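Local coordinates for putative cell surface protein, similar to internalin proteins (Listeria monocytogenes EGD-e, PDB 5KZS) that is of unknown function but resembles the internalins, leucine-rich-repeat proteins of Listeria, and may act at the cell surface, at residues L51-E56 with N75-M80; R112-P117 with I128-S133; I95-T100 with Y122-T127. All blocks are in the same frame, centred on the assembly; numbering follows the deposited sequence.

Interaction 1. Residues L51-E56 with N75-M80; sequences LGFETE and NIVSVM
L51 and F53 pair in parallel with V77 and V79 at the edge of the sheet, held by four backbone hydrogen bonds. These zip the strands together in the alternating parallel pattern: L51 N donates to I76 O, S78 N returns a bond to L51 O at 2.9 Å, F53 N reaches S78 O, and M80 N closes the run on F53 O at 2.9 Å. The S78-to-L51 bond is the straightest, 167° at the hydrogen, while the last is bent to 131°, where segment 75-80 is already leaving the strand. The axes run within 10° of parallel, 4.8 Å apart at closest approach. Two CA-H...O contacts fill in between the N-H bonds, with V77 CA against L51 O and G52 CA 3.3 Å from S78 O.

The apolar contacts lie on the face that carries L51, F53, V77 and V79. The ring of F53 meets V77 at its edge: CE2 of F53 is 4.0 Å from CG1 of V77, near the ring plane. L51 adds a looser touch, its CB 4.5 Å from CG2 of V77. On the reverse face G52 and S78 sit as neighbours, G52 bringing no side chain. Beyond them M80, a selenomethionine, lays its CB 3.8 Å from F53 O before its chain bends away.

This pair starts the long parallel sheet of the leucine-rich-repeat domain and belongs to a beta-alpha-beta unit of strand 50-53, helix 60-64 and strand 76-79. Helix 21-31 packs M27 on L51 and L23 on F53, while strand 100-103 continues the sheet beyond strand 76-79.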
loop_
_atom_site.group_PDB
_atom_site.type_symbol
_atom_site.label_atom_id
_atom_site.label_comp_id
_atom_site.label_asym_id
_atom_site.label_seq_id
_atom_site.Cartn_x
_atom_site.Cartn_y
_atom_site.Cartn_z
ATOM N N LEU A 51 -18.976 -15.826 2.645
ATOM C CA LEU A 51 -18.591 -16.497 3.882
ATOM C C LEU A 51 -17.798 -15.540 4.756
ATOM O O LEU A 51 -16.714 -15.122 4.375
ATOM C CB LEU A 51 -17.721 -17.718 3.564
ATOM C CG LEU A 51 -18.360 -18.863 2.763
ATOM C CD1 LEU A 51 -17.322 -19.932 2.467
ATOM C CD2 LEU A 51 -19.538 -19.480 3.502
ATOM N N GLY A 52 -18.337 -15.182 5.915
ATOM C CA GLY A 52 -17.603 -14.390 6.909
ATOM C C GLY A 52 -17.026 -15.273 8.000
ATOM O O GLY A 52 -17.556 -16.350 8.269
ATOM N N PHE A 53 -15.942 -14.817 8.627
ATOM C CA PHE A 53 -15.316 -15.535 9.743
ATOM C C PHE A 53 -14.824 -14.534 10.752
ATOM O O PHE A 53 -14.264 -13.511 10.382
ATOM C CB PHE A 53 -14.146 -16.410 9.255
ATOM C CG PHE A 53 -14.560 -17.418 8.228
ATOM C CD1 PHE A 53 -15.079 -18.642 8.615
ATOM C CD2 PHE A 53 -14.510 -17.104 6.872
ATOM C CE1 PHE A 53 -15.521 -19.545 7.669
ATOM C CE2 PHE A 53 -14.953 -18.005 5.922
ATOM C CZ PHE A 53 -15.457 -19.229 6.323
ATOM N N GLU A 54 -15.034 -14.830 12.026
ATOM C CA GLU A 54 -14.687 -13.896 13.104
ATOM C C GLU A 54 -14.175 -14.519 14.411
ATOM O O GLU A 54 -13.601 -13.811 15.234
ATOM C CB GLU A 54 -15.876 -12.946 13.390
ATOM C CG GLU A 54 -17.229 -13.625 13.652
ATOM C CD GLU A 54 -17.951 -14.125 12.391
ATOM O OE1 GLU A 54 -18.674 -15.159 12.476
ATOM O OE2 GLU A 54 -17.799 -13.491 11.313
ATOM N N THR A 55 -14.366 -15.821 14.614
ATOM C CA THR A 55 -13.969 -16.462 15.861
ATOM C C THR A 55 -12.466 -16.702 15.824
ATOM O O THR A 55 -11.948 -17.363 14.906
ATOM C CB THR A 55 -14.720 -17.794 16.066
ATOM O OG1 THR A 55 -16.095 -17.602 15.740
ATOM C CG2 THR A 55 -14.610 -18.283 17.511
ATOM N N GLU A 56 -11.771 -16.182 16.833
ATOM C CA GLU A 56 -10.309 -16.137 16.803
ATOM C C GLU A 56 -9.590 -17.454 17.137
ATOM O O GLU A 56 -8.364 -17.502 17.097
ATOM C CB GLU A 56 -9.796 -14.987 17.687
ATOM C CG GLU A 56 -10.354 -13.615 17.277
ATOM C CD GLU A 56 -9.360 -12.464 17.370
ATOM O OE1 GLU A 56 -8.166 -12.703 17.645
ATOM O OE2 GLU A 56 -9.777 -11.306 17.147
ATOM N N ASN A 75 -18.878 -16.297 -3.918
ATOM C CA ASN A 75 -17.937 -15.491 -4.701
ATOM C C ASN A 75 -17.148 -14.522 -3.823
ATOM O O ASN A 75 -16.410 -13.696 -4.354
ATOM C CB ASN A 75 -18.653 -14.766 -5.854
ATOM C CG ASN A 75 -19.744 -13.825 -5.367
ATOM O OD1 ASN A 75 -19.538 -13.038 -4.442
ATOM N ND2 ASN A 75 -20.920 -13.911 -5.978
ATOM N N ILE A 76 -17.272 -14.626 -2.503
ATOM C CA ILE A 76 -16.511 -13.767 -1.611
ATOM C C ILE A 76 -16.312 -14.371 -0.230
ATOM O O ILE A 76 -17.208 -15.006 0.311
ATOM C CB ILE A 76 -17.137 -12.351 -1.494
ATOM C CG1 ILE A 76 -16.323 -11.456 -0.534
ATOM C CG2 ILE A 76 -18.589 -12.408 -1.030
ATOM C CD1 ILE A 76 -16.696 -9.994 -0.608
ATOM N N VAL A 77 -15.126 -14.146 0.325
ATOM C CA VAL A 77 -14.746 -14.629 1.639
ATOM C C VAL A 77 -14.161 -13.453 2.406
ATOM O O VAL A 77 -13.260 -12.790 1.907
ATOM C CB VAL A 77 -13.677 -15.740 1.539
ATOM C CG1 VAL A 77 -13.114 -16.096 2.914
ATOM C CG2 VAL A 77 -14.244 -16.978 0.863
ATOM N N SER A 78 -14.636 -13.247 3.633
ATOM C CA SER A 78 -14.264 -12.088 4.438
ATOM C C SER A 78 -13.867 -12.480 5.859
ATOM O O SER A 78 -14.715 -12.849 6.664
ATOM C CB SER A 78 -15.421 -11.100 4.467
ATOM O OG SER A 78 -15.785 -10.771 3.141
ATOM N N VAL A 79 -12.577 -12.376 6.158
ATOM C CA VAL A 79 -12.042 -12.698 7.473
ATOM C C VAL A 79 -12.070 -11.408 8.291
ATOM O O VAL A 79 -11.111 -10.644 8.293
ATOM C CB VAL A 79 -10.620 -13.289 7.351
ATOM C CG1 VAL A 79 -10.104 -13.809 8.690
ATOM C CG2 VAL A 79 -10.626 -14.409 6.326
HETATM N N MSE A 80 -13.188 -11.174 8.977
HETATM C CA MSE A 80 -13.409 -9.923 9.708
HETATM C C MSE A 80 -12.596 -9.823 10.957
HETATM O O MSE A 80 -12.162 -8.741 11.317
HETATM C CB MSE A 80 -14.885 -9.737 10.047
HETATM C CG MSE A 80 -15.730 -9.555 8.787
HETATM SE SE MSE A 80 -15.125 -8.020 7.683
HETATM C CE MSE A 80 -16.668 -8.091 6.447
#

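Interaction 2. Residues R112-P117 with I128-S133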
loop_
_atom_site.group_PDB
_atom_site.type_symbol
_atom_site.label_atom_id
_atom_site.label_comp_id
_atom_site.label_asym_id
_atom_site.label_seq_id
_atom_site.Cartn_x
_atom_site.Cartn_y
_atom_site.Cartn_z
ATOM N N ARG A 112 -1.169 -8.883 13.713
ATOM C CA ARG A 112 -1.326 -10.186 13.073
ATOM C C ARG A 112 -0.357 -10.358 11.907
ATOM O O ARG A 112 -0.004 -9.392 11.237
ATOM C CB ARG A 112 -2.754 -10.386 12.567
ATOM C CG ARG A 112 -3.821 -10.432 13.645
ATOM C CD ARG A 112 -3.791 -11.684 14.495
ATOM N NE ARG A 112 -4.755 -11.545 15.586
ATOM C CZ ARG A 112 -4.482 -11.347 16.881
ATOM N NH1 ARG A 112 -3.236 -11.290 17.349
ATOM N NH2 ARG A 112 -5.497 -11.213 17.738
ATOM N N ASN A 113 0.046 -11.606 11.668
ATOM C CA ASN A 113 0.853 -11.976 10.509
ATOM C C ASN A 113 0.032 -12.783 9.501
ATOM O O ASN A 113 -0.795 -13.605 9.898
ATOM C CB ASN A 113 2.050 -12.790 10.965
ATOM C CG ASN A 113 2.766 -12.149 12.128
ATOM O OD1 ASN A 113 3.446 -11.133 11.971
ATOM N ND2 ASN A 113 2.604 -12.730 13.309
ATOM N N LEU A 114 0.270 -12.533 8.210
ATOM C CA LEU A 114 -0.357 -13.271 7.105
ATOM C C LEU A 114 0.623 -13.600 5.966
ATOM O O LEU A 114 1.443 -12.772 5.595
ATOM C CB LEU A 114 -1.487 -12.451 6.496
ATOM C CG LEU A 114 -2.714 -12.120 7.326
ATOM C CD1 LEU A 114 -3.617 -11.215 6.509
ATOM C CD2 LEU A 114 -3.469 -13.381 7.722
ATOM N N SER A 115 0.517 -14.798 5.403
ATOM C CA SER A 115 1.206 -15.143 4.161
ATOM C C SER A 115 0.177 -15.164 3.050
ATOM O O SER A 115 -1.014 -15.275 3.312
ATOM C CB SER A 115 1.897 -16.513 4.267
ATOM O OG SER A 115 0.970 -17.599 4.333
ATOM N N LEU A 116 0.647 -15.090 1.814
ATOM C CA LEU A 116 -0.213 -15.123 0.638
ATOM C C LEU A 116 0.249 -16.248 -0.281
ATOM O O LEU A 116 1.276 -16.103 -0.940
ATOM C CB LEU A 116 -0.147 -13.773 -0.092
ATOM C CG LEU A 116 -0.730 -13.691 -1.519
ATOM C CD1 LEU A 116 -2.113 -14.350 -1.647
ATOM C CD2 LEU A 116 -0.781 -12.240 -1.968
ATOM N N PRO A 117 -0.501 -17.374 -0.329
ATOM C CA PRO A 117 -0.187 -18.460 -1.272
ATOM C C PRO A 117 -0.219 -18.055 -2.753
ATOM O O PRO A 117 -0.824 -17.061 -3.119
ATOM C CB PRO A 117 -1.290 -19.494 -0.993
ATOM C CG PRO A 117 -1.689 -19.265 0.419
ATOM C CD PRO A 117 -1.526 -17.786 0.654
ATOM N N ILE A 128 -7.974 -8.921 -4.022
ATOM C CA ILE A 128 -7.390 -9.432 -2.776
ATOM C C ILE A 128 -6.984 -8.260 -1.909
ATOM O O ILE A 128 -6.374 -7.300 -2.383
ATOM C CB ILE A 128 -6.142 -10.327 -3.010
ATOM C CG1 ILE A 128 -6.527 -11.535 -3.865
ATOM C CG2 ILE A 128 -5.518 -10.784 -1.678
ATOM C CD1 ILE A 128 -5.395 -12.507 -4.144
ATOM N N THR A 129 -7.283 -8.378 -0.626
ATOM C CA THR A 129 -7.060 -7.309 0.316
ATOM C C THR A 129 -6.550 -7.919 1.607
ATOM O O THR A 129 -7.298 -8.608 2.295
ATOM C CB THR A 129 -8.377 -6.541 0.580
ATOM O OG1 THR A 129 -8.962 -6.119 -0.665
ATOM C CG2 THR A 129 -8.119 -5.333 1.468
HETATM N N MSE A 130 -5.284 -7.683 1.933
HETATM C CA MSE A 130 -4.704 -8.204 3.178
HETATM C C MSE A 130 -4.117 -7.174 4.096
HETATM O O MSE A 130 -3.436 -7.512 5.092
HETATM C CB MSE A 130 -3.667 -9.194 2.723
HETATM C CG MSE A 130 -4.430 -10.464 2.354
HETATM SE SE MSE A 130 -3.141 -11.630 1.504
HETATM C CE MSE A 130 -2.396 -12.308 3.199
ATOM N N SER A 131 -4.454 -5.914 3.805
ATOM C CA SER A 131 -3.837 -4.755 4.407
ATOM C C SER A 131 -3.972 -4.794 5.913
ATOM O O SER A 131 -4.947 -5.311 6.416
ATOM C CB SER A 131 -4.505 -3.488 3.854
ATOM O OG SER A 131 -4.556 -3.491 2.429
ATOM N N GLY A 132 -2.990 -4.270 6.629
ATOM C CA GLY A 132 -3.070 -4.130 8.085
ATOM C C GLY A 132 -2.396 -5.227 8.879
ATOM O O GLY A 132 -2.291 -5.125 10.107
ATOM N N SER A 133 -1.927 -6.268 8.185
ATOM C CA SER A 133 -1.216 -7.377 8.809
ATOM C C SER A 133 0.198 -7.518 8.215
ATOM O O SER A 133 0.394 -7.340 7.007
ATOM C CB SER A 133 -2.024 -8.658 8.611
ATOM O OG SER A 133 -3.336 -8.505 9.127
#
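M130, a selenomethionine, reaches across to L114 and L116, with CE at L114 and SE at L116, in the buried interior of a leucine-rich-repeat coil between the sheet strand 127-129 and the strand 113-114. Its terminal CE lies 3.4 Å from CB of L114, tighter than usual van der Waals contact, and 3.3 Å from the backbone O of S115. One atom further back, SE sits 4.0 Å from CB of L116. The chain runs extended as far as SE and then bends (chi3 82°), which swings CE round to L114.

S133 makes the second half of the first shell. CD1 of L114 is 3.7 Å from CB of S133, so this leucine is wedged between the serine and the selenomethionine, whose CE also touches CD1. Alongside, R112 O lies 3.4 Å from CA of S133. No hydrogen bond links the two segments; the union is made by side chains and close backbone approach.

A type II beta turn from M130 to S133, with G132 at a positive phi of 97°, brings both residues round to face segment 112-117. Beyond it, strand 113-114 pairs in parallel with strand 134-135, and F103 of the sheet packs against both L114 and M130. R112 sends its guanidinium away, NE bonding to F82 O and NH2 forming a salt bridge with OE1 of E56.

Interaction 3. Residues I95-T100 with Y122-T127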
loop_
_atom_site.group_PDB
_atom_site.type_symbol
_atom_site.label_atom_id
_atom_site.label_comp_id
_atom_site.label_asym_id
_atom_site.label_seq_id
_atom_site.Cartn_x
_atom_site.Cartn_y
_atom_site.Cartn_z
ATOM N N ILE A 95 -14.258 -23.889 -3.490
ATOM C CA ILE A 95 -14.812 -22.548 -3.766
ATOM C C ILE A 95 -14.498 -22.108 -5.200
ATOM O O ILE A 95 -13.830 -21.109 -5.411
ATOM C CB ILE A 95 -14.328 -21.487 -2.745
ATOM C CG1 ILE A 95 -14.153 -22.110 -1.345
ATOM C CG2 ILE A 95 -15.328 -20.335 -2.697
ATOM C CD1 ILE A 95 -13.938 -21.113 -0.218
ATOM N N PRO A 96 -15.007 -22.856 -6.196
ATOM C CA PRO A 96 -14.572 -22.669 -7.588
ATOM C C PRO A 96 -14.799 -21.283 -8.182
ATOM O O PRO A 96 -14.019 -20.867 -9.032
ATOM C CB PRO A 96 -15.386 -23.726 -8.366
ATOM C CG PRO A 96 -16.513 -24.096 -7.467
ATOM C CD PRO A 96 -15.954 -23.983 -6.083
ATOM N N HIS A 97 -15.839 -20.581 -7.735
ATOM C CA HIS A 97 -16.197 -19.270 -8.300
ATOM C C HIS A 97 -15.795 -18.058 -7.436
ATOM O O HIS A 97 -16.282 -16.952 -7.663
ATOM C CB HIS A 97 -17.696 -19.262 -8.628
ATOM C CG HIS A 97 -18.077 -20.279 -9.656
ATOM N ND1 HIS A 97 -18.762 -21.434 -9.343
ATOM C CD2 HIS A 97 -17.830 -20.338 -10.987
ATOM C CE1 HIS A 97 -18.943 -22.150 -10.440
ATOM N NE2 HIS A 97 -18.384 -21.507 -11.450
ATOM N N LEU A 98 -14.876 -18.249 -6.491
ATOM C CA LEU A 98 -14.430 -17.169 -5.609
ATOM C C LEU A 98 -13.812 -16.012 -6.406
ATOM O O LEU A 98 -12.862 -16.214 -7.157
ATOM C CB LEU A 98 -13.425 -17.699 -4.584
ATOM C CG LEU A 98 -12.931 -16.773 -3.470
ATOM C CD1 LEU A 98 -14.061 -16.320 -2.575
ATOM C CD2 LEU A 98 -11.886 -17.490 -2.636
ATOM N N ASN A 99 -14.394 -14.821 -6.253
ATOM C CA ASN A 99 -13.935 -13.570 -6.890
ATOM C C ASN A 99 -13.121 -12.674 -5.963
ATOM O O ASN A 99 -12.284 -11.900 -6.445
ATOM C CB ASN A 99 -15.132 -12.737 -7.399
ATOM C CG ASN A 99 -15.841 -13.379 -8.583
ATOM O OD1 ASN A 99 -15.241 -14.113 -9.376
ATOM N ND2 ASN A 99 -17.127 -13.102 -8.710
ATOM N N THR A 100 -13.378 -12.749 -4.658
ATOM C CA THR A 100 -12.810 -11.803 -3.721
ATOM C C THR A 100 -12.379 -12.472 -2.437
ATOM O O THR A 100 -13.143 -13.197 -1.833
ATOM C CB THR A 100 -13.840 -10.712 -3.356
ATOM O OG1 THR A 100 -14.321 -10.073 -4.544
ATOM C CG2 THR A 100 -13.217 -9.651 -2.437
ATOM N N TYR A 122 -8.482 -20.750 -7.191
ATOM C CA TYR A 122 -9.357 -19.587 -7.404
ATOM C C TYR A 122 -8.985 -18.875 -8.728
ATOM O O TYR A 122 -8.460 -17.755 -8.710
ATOM C CB TYR A 122 -9.270 -18.638 -6.198
ATOM C CG TYR A 122 -9.275 -19.342 -4.854
ATOM C CD1 TYR A 122 -10.235 -20.307 -4.549
ATOM C CD2 TYR A 122 -8.320 -19.045 -3.881
ATOM C CE1 TYR A 122 -10.239 -20.961 -3.324
ATOM C CE2 TYR A 122 -8.321 -19.689 -2.649
ATOM C CZ TYR A 122 -9.282 -20.646 -2.376
ATOM O OH TYR A 122 -9.285 -21.288 -1.160
ATOM N N PRO A 123 -9.244 -19.538 -9.888
ATOM C CA PRO A 123 -8.919 -18.926 -11.194
ATOM C C PRO A 123 -9.806 -17.743 -11.609
ATOM O O PRO A 123 -9.466 -17.045 -12.555
ATOM C CB PRO A 123 -9.122 -20.087 -12.176
ATOM C CG PRO A 123 -10.155 -20.952 -11.525
ATOM C CD PRO A 123 -9.836 -20.886 -10.061
ATOM N N GLU A 124 -10.935 -17.532 -10.929
ATOM C CA GLU A 124 -11.831 -16.413 -11.233
ATOM C C GLU A 124 -11.647 -15.194 -10.289
ATOM O O GLU A 124 -12.463 -14.270 -10.304
ATOM C CB GLU A 124 -13.281 -16.914 -11.224
ATOM C CG GLU A 124 -13.604 -17.828 -12.397
ATOM C CD GLU A 124 -15.057 -18.281 -12.422
ATOM O OE1 GLU A 124 -15.851 -17.823 -11.560
ATOM O OE2 GLU A 124 -15.408 -19.100 -13.311
HETATM N N MSE A 125 -10.555 -15.194 -9.512
HETATM C CA MSE A 125 -10.271 -14.191 -8.481
HETATM C C MSE A 125 -10.006 -12.872 -9.148
HETATM O O MSE A 125 -9.311 -12.805 -10.166
HETATM C CB MSE A 125 -9.068 -14.662 -7.662
HETATM C CG MSE A 125 -8.668 -13.754 -6.517
HETATM SE SE MSE A 125 -9.824 -14.001 -4.961
HETATM C CE MSE A 125 -8.455 -14.898 -3.868
ATOM N N VAL A 126 -10.589 -11.819 -8.578
ATOM C CA VAL A 126 -10.496 -10.451 -9.090
ATOM C C VAL A 126 -9.844 -9.489 -8.076
ATOM O O VAL A 126 -9.097 -8.614 -8.488
ATOM C CB VAL A 126 -11.903 -9.995 -9.572
ATOM C CG1 VAL A 126 -12.071 -8.476 -9.616
ATOM C CG2 VAL A 126 -12.206 -10.614 -10.934
ATOM N N THR A 127 -10.086 -9.658 -6.778
ATOM C CA THR A 127 -9.653 -8.700 -5.763
ATOM C C THR A 127 -9.099 -9.401 -4.538
ATOM O O THR A 127 -9.711 -10.334 -4.047
ATOM C CB THR A 127 -10.857 -7.853 -5.307
ATOM O OG1 THR A 127 -11.412 -7.184 -6.441
ATOM C CG2 THR A 127 -10.465 -6.827 -4.224
#
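N99 O is gripped by two successive amides of the next coil of the leucine-rich-repeat solenoid: V126 N donates to it at 2.7 Å and T127 N at 3.2 Å. The T127 bond comes in nearly along the C=O axis, whereas the V126 donor is tilted from the carbonyl plane. Both bonds lie where two neighbouring coils of the solenoid enter the parallel sheet, and the pairing carries on into a parallel bridge between T100 and T127. There the two threonines point the same way, side by side, with CG2 of T100 4.1 Å from CB of T127.

Upstream, each segment makes a type I beta turn, I95 to L98 in one and Y122 to M125 in the other, and the turns stack coil on coil. Between the turns is a CH-pi contact: CD2 of L98 sits over the centre of the Y122 ring, 3.8 Å from its centroid and 9° off the normal. CG of L98 lies anti to the backbone N (chi1 -174°), which carries the branch across to that face. The ring's edge is met by I95 O, while its hydroxyl is bonded beyond the contact to P90 O and I92 N, fixing how the ring is turned. M125, a selenomethionine, brings SE to 3.6 Å from N99 O, beside the forked bonds.

At the more exposed end, H97 and E124 run side by side with imidazole and carboxylate planes 49° apart. ND1 of H97 is bonded to N72 O, and its ring edge faces the glutamate, CD2 lying 3.3 Å from OE1 of E124.

Overall arrangement
All three contacts belong to the N-terminal part of the leucine-rich-repeat solenoid. Interaction 1 opens the nine-stranded parallel sheet and closes before the others begin; the segments of interactions 2 and 3 then alternate along the chain, 122-127 running straight into 128-133, their centres about 17 Å apart with no touch beyond the chain itself. Centres of interactions 1 and 3 lie about 15 Å apart, yet they touch through backbone pairing of N75 with N99 and V77 with T100, and through L98 against V77. Interactions 1 and 2, about 13 Å between centres, meet in the E56-R112 salt bridge. Sheet pairing, stacked turns and coil interior tie the sheet's first four strands, 50-53 to 127-129, together.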